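Local coordinates for uncharacterized protein (Corynebacterium glutamicum, PDB 2NSF) that catalyses the mycothiol-dependent isomerization of maleylpyruvate to fumarylpyruvate and binds a zinc ion that probably takes part, at residues T157-S162 against R187-E192; E164-A169 against G179-V184. All coordinates share one frame; numbering follows the deposited sequence.

How the contacts relate
Both contacts join helix 156-171 to the chain that follows it: contact 2 packs its second half against the segment leading into helix 183-199, and contact 1 packs its start against that second helix, so contact 2 is nested inside the loop that contact 1 closes. Their centres lie about 10 Å apart, and they touch where Leu189 CD1 meets Ile167 CD1 at 3.8 Å. Zinc sits on one side of helix 156-171, held by Glu164 and His168 together with His72. At its nearest atom the side chain of Leu189 in contact 1 is about 11 Å from the zinc; helix 156-171 thus carries both interfaces and two of the metal's ligands.

Contact 1: T157-S162 against R187-E192; sequences TLWMRS and RTLAAE
A single tryptophan bridges two widely spaced helices here, in a buried interface between the N-terminal helical part of the enzyme and the first helix of its C-terminal part. The segments 157-162 and 187-192 run nearly perpendicular, at 94°, with their axes 12.1 Å apart at closest approach, a gap filled largely by the indole of Trp159. Its CG lies anti to the backbone N (chi1 164°), which sends the ring straight across to meet Thr188, Leu189 and Glu192. Thr188 comes from the opposite direction and lays its methyl over one face of the ring: CG2 is 3.7 Å from the centroid of the six-membered ring, a CH-pi contact displaced toward the rim. The hydroxyl of Thr188 turns instead to its own helix, bonding through OG1 to Val184 O. Leu189 adds an apolar contact, its CD2 3.7 Å from Trp159 CH2. The polar edge of the indole is used as well: Trp159 NE1 donates to Glu192 OE2 at 2.8 Å, with an N-H...O angle of 154°. The N-H comes in on the syn side of the carboxylate, tilted from its plane, while the two flat groups stand steeply to one another. Glu192 reaches the indole with an extended chain, and its other oxygen, OE1, forms a salt bridge with Arg163, so the carboxylate is held through both oxygens, which would restrain its rotation. Methyl on the face and carboxylate at the edge would together limit how far the ring can tilt. Elsewhere on helix 156-171, Leu158 packs against helix 29-49, Thr157 touches helix 66-89, and Arg161 runs between helices 66-89 and 114-133, so this helix belongs to the helical bundle while Trp159 reaches out of it to helix 183-199.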
ATOM      1  N   THR A 157      -8.119  -4.524  -6.864  1.00 19.79           N
ATOM      2  CA  THR A 157      -7.152  -3.530  -7.335  1.00 19.28           C
ATOM      3  C   THR A 157      -7.427  -2.160  -6.729  1.00 18.41           C
ATOM      4  O   THR A 157      -6.521  -1.343  -6.602  1.00 17.92           O
ATOM      5  CB  THR A 157      -7.157  -3.391  -8.875  1.00 18.87           C
ATOM      6  OG1 THR A 157      -8.444  -2.945  -9.318  1.00 20.63           O
ATOM      7  CG2 THR A 157      -6.815  -4.723  -9.534  1.00 19.59           C
ATOM      8  N   LEU A 158      -8.679  -1.903  -6.363  1.00 18.19           N
ATOM      9  CA  LEU A 158      -9.022  -0.623  -5.754  1.00 16.96           C
ATOM     10  C   LEU A 158      -8.346  -0.545  -4.385  1.00 17.30           C
ATOM     11  O   LEU A 158      -7.823   0.499  -3.994  1.00 16.66           O
ATOM     12  CB  LEU A 158     -10.540  -0.494  -5.608  1.00 19.08           C
ATOM     13  CG  LEU A 158     -11.338  -0.485  -6.919  1.00 20.56           C
ATOM     14  CD1 LEU A 158     -12.818  -0.604  -6.607  1.00 21.86           C
ATOM     15  CD2 LEU A 158     -11.049   0.792  -7.707  1.00 21.37           C
ATOM     16  N   TRP A 159      -8.353  -1.662  -3.666  1.00 18.26           N
ATOM     17  CA  TRP A 159      -7.726  -1.730  -2.349  1.00 16.90           C
ATOM     18  C   TRP A 159      -6.208  -1.733  -2.501  1.00 18.02           C
ATOM     19  O   TRP A 159      -5.490  -1.017  -1.800  1.00 17.13           O
ATOM     20  CB  TRP A 159      -8.167  -3.005  -1.620  1.00 16.62           C
ATOM     21  CG  TRP A 159      -7.294  -3.369  -0.440  1.00 16.50           C
ATOM     22  CD1 TRP A 159      -6.580  -4.521  -0.278  1.00 16.70           C
ATOM     23  CD2 TRP A 159      -7.040  -2.574   0.727  1.00 17.07           C
ATOM     24  NE1 TRP A 159      -5.897  -4.497   0.914  1.00 18.44           N
ATOM     25  CE2 TRP A 159      -6.162  -3.312   1.553  1.00 17.58           C
ATOM     26  CE3 TRP A 159      -7.469  -1.310   1.160  1.00 16.90           C
ATOM     27  CZ2 TRP A 159      -5.701  -2.832   2.786  1.00 18.27           C
ATOM     28  CZ3 TRP A 159      -7.009  -0.830   2.392  1.00 16.09           C
ATOM     29  CH2 TRP A 159      -6.136  -1.592   3.187  1.00 17.74           C
ATOM     30  N   MET A 160      -5.721  -2.548  -3.427  1.00 17.75           N
ATOM     31  CA  MET A 160      -4.284  -2.644  -3.649  1.00 18.23           C
ATOM     32  C   MET A 160      -3.683  -1.292  -4.007  1.00 16.98           C
ATOM     33  O   MET A 160      -2.633  -0.916  -3.485  1.00 18.02           O
ATOM     34  CB  MET A 160      -4.002  -3.661  -4.755  1.00 18.34           C
ATOM     35  CG  MET A 160      -4.388  -5.078  -4.374  1.00 19.34           C
ATOM     36  SD  MET A 160      -4.533  -6.156  -5.807  1.00 22.45           S
ATOM     37  CE  MET A 160      -2.830  -6.535  -6.109  1.00 20.88           C
ATOM     38  N   ARG A 161      -4.342  -0.555  -4.890  1.00 17.32           N
ATOM     39  CA  ARG A 161      -3.821   0.754  -5.271  1.00 17.56           C
ATOM     40  C   ARG A 161      -3.885   1.711  -4.082  1.00 16.53           C
ATOM     41  O   ARG A 161      -2.962   2.498  -3.867  1.00 15.75           O
ATOM     42  CB  ARG A 161      -4.601   1.326  -6.453  1.00 15.42           C
ATOM     43  CG  ARG A 161      -4.044   2.653  -6.975  1.00 15.80           C
ATOM     44  CD  ARG A 161      -2.593   2.516  -7.448  1.00 16.03           C
ATOM     45  NE  ARG A 161      -2.127   3.739  -8.098  1.00 16.44           N
ATOM     46  CZ  ARG A 161      -0.875   3.950  -8.494  1.00 15.09           C
ATOM     47  NH1 ARG A 161       0.053   3.019  -8.308  1.00 15.13           N
ATOM     48  NH2 ARG A 161      -0.547   5.098  -9.074  1.00 16.06           N
ATOM     49  N   SER A 162      -4.963   1.642  -3.309  1.00 16.02           N
ATOM     50  CA  SER A 162      -5.104   2.509  -2.140  1.00 16.11           C
ATOM     51  C   SER A 162      -3.945   2.309  -1.160  1.00 16.46           C
ATOM     52  O   SER A 162      -3.411   3.281  -0.624  1.00 15.67           O
ATOM     53  CB  SER A 162      -6.439   2.248  -1.430  1.00 15.64           C
ATOM     54  OG  SER A 162      -7.537   2.677  -2.225  1.00 16.73           O
ATOM     55  N   ARG A 187      -7.756   0.928   9.413  1.00 16.41           N
ATOM     56  CA  ARG A 187      -8.310  -0.248  10.081  1.00 19.56           C
ATOM     57  C   ARG A 187      -8.103  -1.494   9.233  1.00 19.58           C
ATOM     58  O   ARG A 187      -7.774  -2.562   9.754  1.00 18.41           O
ATOM     59  CB  ARG A 187      -9.807  -0.079  10.361  1.00 21.77           C
ATOM     60  CG  ARG A 187     -10.143   0.928  11.452  1.00 27.80           C
ATOM     61  CD  ARG A 187     -11.592   0.759  11.909  1.00 29.84           C
ATOM     62  NE  ARG A 187     -12.530   0.823  10.790  1.00 30.82           N
ATOM     63  CZ  ARG A 187     -13.181   1.918  10.412  1.00 31.62           C
ATOM     64  NH1 ARG A 187     -13.012   3.060  11.066  1.00 32.96           N
ATOM     65  NH2 ARG A 187     -13.996   1.877   9.368  1.00 31.33           N
ATOM     66  N   THR A 188      -8.299  -1.356   7.927  1.00 17.34           N
ATOM     67  CA  THR A 188      -8.127  -2.491   7.028  1.00 18.07           C
ATOM     68  C   THR A 188      -6.657  -2.906   6.967  1.00 17.19           C
ATOM     69  O   THR A 188      -6.346  -4.097   6.891  1.00 17.16           O
ATOM     70  CB  THR A 188      -8.652  -2.161   5.614  1.00 19.52           C
ATOM     71  OG1 THR A 188     -10.019  -1.730   5.709  1.00 21.31           O
ATOM     72  CG2 THR A 188      -8.596  -3.403   4.720  1.00 18.67           C
ATOM     73  N   LEU A 189      -5.752  -1.931   7.013  1.00 16.58           N
ATOM     74  CA  LEU A 189      -4.320  -2.227   6.994  1.00 17.49           C
ATOM     75  C   LEU A 189      -3.880  -2.939   8.273  1.00 18.19           C
ATOM     76  O   LEU A 189      -3.088  -3.883   8.229  1.00 17.73           O
ATOM     77  CB  LEU A 189      -3.497  -0.939   6.844  1.00 17.35           C
ATOM     78  CG  LEU A 189      -3.402  -0.285   5.468  1.00 18.74           C
ATOM     79  CD1 LEU A 189      -2.665   1.056   5.589  1.00 17.12           C
ATOM     80  CD2 LEU A 189      -2.667  -1.221   4.510  1.00 19.57           C
ATOM     81  N   ALA A 190      -4.380  -2.484   9.416  1.00 17.17           N
ATOM     82  CA  ALA A 190      -4.006  -3.109  10.680  1.00 18.07           C
ATOM     83  C   ALA A 190      -4.396  -4.583  10.666  1.00 17.00           C
ATOM     84  O   ALA A 190      -3.622  -5.450  11.087  1.00 18.20           O
ATOM     85  CB  ALA A 190      -4.689  -2.398  11.839  1.00 16.41           C
ATOM     86  N   ALA A 191      -5.603  -4.862  10.188  1.00 16.77           N
ATOM     87  CA  ALA A 191      -6.101  -6.229  10.111  1.00 15.98           C
ATOM     88  C   ALA A 191      -5.319  -7.044   9.088  1.00 17.56           C
ATOM     89  O   ALA A 191      -4.889  -8.161   9.370  1.00 17.93           O
ATOM     90  CB  ALA A 191      -7.582  -6.228   9.747  1.00 16.89           C
ATOM     91  N   GLU A 192      -5.133  -6.488   7.897  1.00 18.37           N
ATOM     92  CA  GLU A 192      -4.425  -7.213   6.845  1.00 18.52           C
ATOM     93  C   GLU A 192      -2.987  -7.558   7.203  1.00 18.07           C
ATOM     94  O   GLU A 192      -2.540  -8.686   6.996  1.00 18.83           O
ATOM     95  CB  GLU A 192      -4.427  -6.416   5.542  1.00 19.21           C
ATOM     96  CG  GLU A 192      -3.887  -7.215   4.369  1.00 21.22           C
ATOM     97  CD  GLU A 192      -3.945  -6.452   3.067  1.00 21.62           C
ATOM     98  OE1 GLU A 192      -3.039  -5.630   2.820  1.00 23.52           O
ATOM     99  OE2 GLU A 192      -4.906  -6.672   2.300  1.00 24.64           O
TER

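Contact 2: E164-A169 against G179-V184; sequences EVWIHA and GDIPEV. With ZN (zinc ion), chain E; SO4 (sulfate ion), chain D.
Trp166 packs tightly onto Pro182, the N-cap residue of helix 183-199. The proline ring crosses the indole at about a right angle and sets CD over one face, 3.5 Å from the centroid of the six-membered ring and only 9° off its normal, a CH-pi contact centred over the six-membered ring, toward the rim of the indole. Ile181 slides past the indole, its CG1 3.9 Å from Trp166 CE3, while its CD1 approaches Trp166 O at 3.7 Å. The indole NE1 bonds to Leu35 O, and His42 stacks on the ring, tying it to helix 29-49. Toward Asp180 and Gly179 the packing gives way to solvent: Asp180 contributes mainly its carbonyl O near Trp166 CZ3, and Gly179 N donates to O2 of a sulfate, probably from the crystallisation liquor, at 2.8 Å. Away from this interface, Glu164 OE1 and His168 NE2 each bind zinc at 2.1 Å; His72 and two waters are further ligands. His168 ND1 bonds to Asp171, which would orient its imidazole. The contact is therefore apolar and CH-pi in character; Glu164 and His168, on the same segment but taking no part in it, serve the metal.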
ATOM      1  N   GLU A 164      -0.963   1.432  -1.796  1.00 17.32           N
ATOM      2  CA  GLU A 164       0.203   2.053  -2.402  1.00 17.14           C
ATOM      3  C   GLU A 164       0.229   3.569  -2.302  1.00 16.16           C
ATOM      4  O   GLU A 164       1.190   4.142  -1.790  1.00 15.54           O
ATOM      5  CB  GLU A 164       0.300   1.670  -3.881  1.00 18.37           C
ATOM      6  CG  GLU A 164       0.477   0.186  -4.154  1.00 18.51           C
ATOM      7  CD  GLU A 164       1.776  -0.368  -3.611  1.00 20.90           C
ATOM      8  OE1 GLU A 164       2.820   0.315  -3.704  1.00 20.32           O
ATOM      9  OE2 GLU A 164       1.763  -1.509  -3.105  1.00 22.14           O
ATOM     10  N   VAL A 165      -0.814   4.224  -2.800  1.00 15.15           N
ATOM     11  CA  VAL A 165      -0.825   5.679  -2.792  1.00 15.16           C
ATOM     12  C   VAL A 165      -0.900   6.336  -1.419  1.00 16.34           C
ATOM     13  O   VAL A 165      -0.231   7.339  -1.183  1.00 15.43           O
ATOM     14  CB  VAL A 165      -1.953   6.245  -3.701  1.00 16.27           C
ATOM     15  CG1 VAL A 165      -1.636   5.938  -5.164  1.00 16.85           C
ATOM     16  CG2 VAL A 165      -3.299   5.654  -3.319  1.00 16.66           C
ATOM     17  N   TRP A 166      -1.693   5.782  -0.507  1.00 17.05           N
ATOM     18  CA  TRP A 166      -1.793   6.388   0.815  1.00 17.01           C
ATOM     19  C   TRP A 166      -0.533   6.203   1.643  1.00 16.53           C
ATOM     20  O   TRP A 166      -0.150   7.095   2.402  1.00 16.64           O
ATOM     21  CB  TRP A 166      -3.002   5.838   1.581  1.00 16.70           C
ATOM     22  CG  TRP A 166      -4.310   6.403   1.115  1.00 17.21           C
ATOM     23  CD1 TRP A 166      -5.258   5.772   0.365  1.00 15.94           C
ATOM     24  CD2 TRP A 166      -4.813   7.723   1.371  1.00 16.94           C
ATOM     25  NE1 TRP A 166      -6.324   6.614   0.141  1.00 18.32           N
ATOM     26  CE2 TRP A 166      -6.075   7.818   0.746  1.00 16.85           C
ATOM     27  CE3 TRP A 166      -4.315   8.835   2.068  1.00 18.73           C
ATOM     28  CZ2 TRP A 166      -6.853   8.985   0.796  1.00 18.00           C
ATOM     29  CZ3 TRP A 166      -5.091  10.001   2.117  1.00 18.05           C
ATOM     30  CH2 TRP A 166      -6.345  10.063   1.483  1.00 17.82           C
ATOM     31  N   ILE A 167       0.124   5.055   1.502  1.00 14.58           N
ATOM     32  CA  ILE A 167       1.336   4.818   2.260  1.00 14.84           C
ATOM     33  C   ILE A 167       2.569   5.413   1.588  1.00 15.53           C
ATOM     34  O   ILE A 167       3.389   6.041   2.253  1.00 15.92           O
ATOM     35  CB  ILE A 167       1.583   3.319   2.506  1.00 15.65           C
ATOM     36  CG1 ILE A 167       0.419   2.731   3.317  1.00 18.97           C
ATOM     37  CG2 ILE A 167       2.900   3.134   3.250  1.00 16.08           C
ATOM     38  CD1 ILE A 167       0.495   1.224   3.514  1.00 20.38           C
ATOM     39  N   HIS A 168       2.718   5.223   0.281  1.00 15.72           N
ATOM     40  CA  HIS A 168       3.885   5.783  -0.385  1.00 16.37           C
ATOM     41  C   HIS A 168       3.872   7.304  -0.385  1.00 16.75           C
ATOM     42  O   HIS A 168       4.900   7.933  -0.614  1.00 18.66           O
ATOM     43  CB  HIS A 168       4.033   5.224  -1.802  1.00 15.75           C
ATOM     44  CG  HIS A 168       4.495   3.799  -1.821  1.00 15.86           C
ATOM     45  ND1 HIS A 168       5.442   3.323  -0.943  1.00 16.26           N
ATOM     46  CD2 HIS A 168       4.140   2.750  -2.599  1.00 18.27           C
ATOM     47  CE1 HIS A 168       5.650   2.038  -1.174  1.00 17.79           C
ATOM     48  NE2 HIS A 168       4.874   1.669  -2.173  1.00 16.78           N
ATOM     49  N   ALA A 169       2.715   7.901  -0.116  1.00 16.75           N
ATOM     50  CA  ALA A 169       2.639   9.359  -0.044  1.00 16.82           C
ATOM     51  C   ALA A 169       3.521   9.767   1.133  1.00 18.18           C
ATOM     52  O   ALA A 169       4.199  10.795   1.095  1.00 17.44           O
ATOM     53  CB  ALA A 169       1.204   9.807   0.188  1.00 16.60           C
ATOM     54  N   GLY A 179      -1.450   9.820   9.773  1.00 19.08           N
ATOM     55  CA  GLY A 179      -2.625  10.476  10.320  1.00 18.95           C
ATOM     56  C   GLY A 179      -3.526  11.019   9.228  1.00 20.13           C
ATOM     57  O   GLY A 179      -4.720  11.231   9.446  1.00 20.73           O
ATOM     58  N   ASP A 180      -2.955  11.245   8.047  1.00 19.25           N
ATOM     59  CA  ASP A 180      -3.712  11.750   6.900  1.00 19.79           C
ATOM     60  C   ASP A 180      -4.605  10.679   6.281  1.00 18.23           C
ATOM     61  O   ASP A 180      -5.581  10.985   5.595  1.00 17.61           O
ATOM     62  CB  ASP A 180      -2.769  12.250   5.793  1.00 21.32           C
ATOM     63  CG  ASP A 180      -2.059  13.533   6.155  1.00 24.58           C
ATOM     64  OD1 ASP A 180      -2.641  14.348   6.907  1.00 24.25           O
ATOM     65  OD2 ASP A 180      -0.924  13.736   5.667  1.00 21.17           O
ATOM     66  N   ILE A 181      -4.264   9.420   6.526  1.00 17.05           N
ATOM     67  CA  ILE A 181      -4.997   8.304   5.939  1.00 17.75           C
ATOM     68  C   ILE A 181      -6.353   8.020   6.566  1.00 18.34           C
ATOM     69  O   ILE A 181      -6.461   7.862   7.786  1.00 19.52           O
ATOM     70  CB  ILE A 181      -4.147   7.018   6.001  1.00 16.28           C
ATOM     71  CG1 ILE A 181      -2.787   7.272   5.346  1.00 16.25           C
ATOM     72  CG2 ILE A 181      -4.873   5.872   5.305  1.00 14.69           C
ATOM     73  CD1 ILE A 181      -1.784   6.151   5.559  1.00 16.88           C
ATOM     74  N   PRO A 182      -7.411   7.961   5.735  1.00 18.80           N
ATOM     75  CA  PRO A 182      -8.765   7.687   6.220  1.00 18.94           C
ATOM     76  C   PRO A 182      -8.770   6.461   7.126  1.00 20.32           C
ATOM     77  O   PRO A 182      -8.140   5.447   6.829  1.00 19.69           O
ATOM     78  CB  PRO A 182      -9.551   7.464   4.936  1.00 20.25           C
ATOM     79  CG  PRO A 182      -8.901   8.432   3.997  1.00 21.27           C
ATOM     80  CD  PRO A 182      -7.422   8.221   4.283  1.00 20.13           C
ATOM     81  N   GLU A 183      -9.492   6.563   8.234  1.00 19.43           N
ATOM     82  CA  GLU A 183      -9.564   5.481   9.199  1.00 20.09           C
ATOM     83  C   GLU A 183      -9.958   4.123   8.614  1.00 18.96           C
ATOM     84  O   GLU A 183      -9.410   3.098   9.011  1.00 19.59           O
ATOM     85  CB  GLU A 183     -10.526   5.873  10.317  1.00 21.19           C
ATOM     86  CG  GLU A 183     -10.562   4.910  11.481  1.00 23.44           C
ATOM     87  CD  GLU A 183     -11.414   5.439  12.614  1.00 24.64           C
ATOM     88  OE1 GLU A 183     -11.107   6.541  13.113  1.00 23.20           O
ATOM     89  OE2 GLU A 183     -12.388   4.761  13.002  1.00 28.01           O
ATOM     90  N   VAL A 184     -10.902   4.102   7.678  1.00 18.24           N
ATOM     91  CA  VAL A 184     -11.321   2.830   7.102  1.00 19.67           C
ATOM     92  C   VAL A 184     -10.132   2.128   6.445  1.00 19.14           C
ATOM     93  O   VAL A 184     -10.028   0.899   6.476  1.00 18.29           O
ATOM     94  CB  VAL A 184     -12.477   3.016   6.076  1.00 20.49           C
ATOM     95  CG1 VAL A 184     -11.987   3.772   4.848  1.00 22.21           C
ATOM     96  CG2 VAL A 184     -13.052   1.659   5.694  1.00 22.51           C
TER
HETATM   97 ZN    ZN E 404       4.712  -0.315  -2.960  1.00 26.97          ZN
HETATM   98  S   SO4 D 403       2.073  10.008  12.107  1.00 43.99           S
HETATM   99  O1  SO4 D 403       2.944  11.183  11.880  1.00 45.16           O
HETATM  100  O2  SO4 D 403       0.831  10.010  11.307  1.00 42.88           O
HETATM  101  O3  SO4 D 403       2.786   8.717  12.112  1.00 44.51           O
HETATM  102  O4  SO4 D 403       1.618  10.161  13.476  1.00 49.49           O
HETATM  103  O   HOH W   1       4.212  -2.433  -3.182  1.00 20.41           O
HETATM  104  O   HOH W   2       3.916  -0.835  -0.721  1.00 24.43           O